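Alpha-/beta-galactoside alpha-2,3-sialyltransferase (Photobacterium phosphoreum, PDB 2ZWI) probably transfers sialic acid from a CMP-activated donor to galactosides in alpha-2,3 linkage, and binds CMP between the two domains of a GT-B fold. Local coordinates at residues Y121-S124 and E130-Y133. Residues are numbered along the deposited sequence; the frame is centred on the assembly and turned at random.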
loop_
_atom_site.group_PDB
_atom_site.type_symbol
_atom_site.label_atom_id
_atom_site.label_comp_id
_atom_site.label_asym_id
_atom_site.label_seq_id
_atom_site.Cartn_x
_atom_site.Cartn_y
_atom_site.Cartn_z
ATOM N N TYR A 121 2.675 13.535 7.952
ATOM C CA TYR A 121 2.236 14.923 7.985
ATOM C C TYR A 121 2.126 15.428 9.424
ATOM O O TYR A 121 2.648 16.491 9.759
ATOM C CB TYR A 121 0.905 15.121 7.257
ATOM C CG TYR A 121 0.497 16.574 7.237
ATOM C CD1 TYR A 121 0.998 17.432 6.261
ATOM C CD2 TYR A 121 -0.347 17.101 8.211
ATOM C CE1 TYR A 121 0.666 18.771 6.242
ATOM C CE2 TYR A 121 -0.705 18.468 8.194
ATOM C CZ TYR A 121 -0.188 19.284 7.200
ATOM O OH TYR A 121 -0.507 20.625 7.150
ATOM N N ASP A 122 1.455 14.650 10.266
ATOM C CA ASP A 122 1.262 15.005 11.666
ATOM C C ASP A 122 2.607 15.186 12.374
ATOM O O ASP A 122 2.830 16.181 13.061
ATOM C CB ASP A 122 0.393 13.960 12.373
ATOM C CG ASP A 122 -1.098 14.077 12.014
ATOM O OD1 ASP A 122 -1.552 15.173 11.637
ATOM O OD2 ASP A 122 -1.822 13.062 12.130
ATOM N N PHE A 123 3.508 14.235 12.166
ATOM C CA PHE A 123 4.848 14.277 12.732
ATOM C C PHE A 123 5.616 15.521 12.278
ATOM O O PHE A 123 6.356 16.111 13.069
ATOM C CB PHE A 123 5.598 12.995 12.364
ATOM C CG PHE A 123 6.956 12.872 12.994
ATOM C CD1 PHE A 123 7.108 12.266 14.244
ATOM C CD2 PHE A 123 8.092 13.327 12.321
ATOM C CE1 PHE A 123 8.380 12.150 14.829
ATOM C CE2 PHE A 123 9.354 13.207 12.893
ATOM C CZ PHE A 123 9.498 12.624 14.153
ATOM N N SER A 124 5.437 15.913 11.013
ATOM C CA SER A 124 6.098 17.094 10.445
ATOM C C SER A 124 5.617 18.407 11.065
ATOM O O SER A 124 6.303 19.419 10.954
ATOM C CB SER A 124 5.917 17.163 8.920
ATOM O OG SER A 124 4.673 17.736 8.573
ATOM N N GLU A 130 11.233 18.474 19.068
ATOM C CA GLU A 130 10.347 17.400 19.523
ATOM C C GLU A 130 10.436 16.181 18.609
ATOM O O GLU A 130 10.422 15.040 19.087
ATOM C CB GLU A 130 8.893 17.881 19.662
ATOM C CG GLU A 130 7.977 16.840 20.317
ATOM C CD GLU A 130 6.578 17.357 20.649
ATOM O OE1 GLU A 130 5.835 16.636 21.365
ATOM O OE2 GLU A 130 6.216 18.472 20.203
ATOM N N GLN A 131 10.533 16.427 17.301
ATOM C CA GLN A 131 10.837 15.375 16.324
ATOM C C GLN A 131 12.122 14.624 16.682
ATOM O O GLN A 131 12.128 13.385 16.765
ATOM C CB GLN A 131 10.987 15.971 14.927
ATOM C CG GLN A 131 9.694 16.483 14.318
ATOM C CD GLN A 131 9.873 16.895 12.872
ATOM O OE1 GLN A 131 10.646 16.287 12.142
ATOM N NE2 GLN A 131 9.145 17.920 12.450
ATOM N N GLU A 132 13.209 15.375 16.886
ATOM C CA GLU A 132 14.494 14.776 17.248
ATOM C C GLU A 132 14.404 13.982 18.545
ATOM O O GLU A 132 15.028 12.928 18.674
ATOM C CB GLU A 132 15.561 15.842 17.409
ATOM C CG GLU A 132 15.981 16.497 16.114
ATOM C CD GLU A 132 16.993 17.578 16.355
ATOM O OE1 GLU A 132 17.606 17.592 17.454
ATOM O OE2 GLU A 132 17.180 18.422 15.464
ATOM N N TYR A 133 13.638 14.501 19.505
ATOM C CA TYR A 133 13.469 13.814 20.786
ATOM C C TYR A 133 12.749 12.475 20.623
ATOM O O TYR A 133 13.227 11.452 21.117
ATOM C CB TYR A 133 12.751 14.697 21.812
ATOM C CG TYR A 133 12.554 14.001 23.146
ATOM C CD1 TYR A 133 13.652 13.643 23.930
ATOM C CD2 TYR A 133 11.274 13.674 23.610
ATOM C CE1 TYR A 133 13.494 12.995 25.153
ATOM C CE2 TYR A 133 11.102 13.020 24.849
ATOM C CZ TYR A 133 12.224 12.688 25.604
ATOM O OH TYR A 133 12.094 12.045 26.812
#
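The ring of Phe123 lies along the extended side chain of Gln131, its outer carbons reaching over the methylenes and the amide of the glutamine. The two residues join consecutive helices, 114-125 and 128-147, which are linked by a short turn and form part of the helical connection between strands 104-110 and 168-172 of the seven-stranded parallel sheet, in one of the two halves of this GT-B fold; the place is remote from the CMP and zinc sites. A chi1 of -175°, which places CG beside the carbonyl carbon, carries the Phe123 ring toward the second helix, although the backbones stay apart, with 7.1 Å between the CA atoms of Phe123 and Gln131. Phe123 CZ meets Gln131 CB at 3.7 Å, while Phe123 CE2 touches both Gln131 CG and, at 3.4 Å, Gln131 OE1. The oxygen approaches the ring obliquely, and the planes of ring and amide are inclined by 54°. Ile156 and Leu184 also touch the buried Phe123 side chain.

The amide nitrogen is turned to the carbonyls of Phe123 and Ser124. Gln131 NE2 sits 3.4 Å from Phe123 O, at too poor an angle for a hydrogen bond, and 3.5 Å from Ser124 O. Its hydrogen bonds go instead to the carbonyls of Leu126 and Pro183, so that this buried amide ties the turn between the helices to the loop leading into helix 185-191 and has its rotation fixed. Ser124 turns its side chain back into its own helix: Ser124 OG donates to Tyr121 O at 2.7 Å, meeting the carbonyl at a C=O...OG angle of 127°.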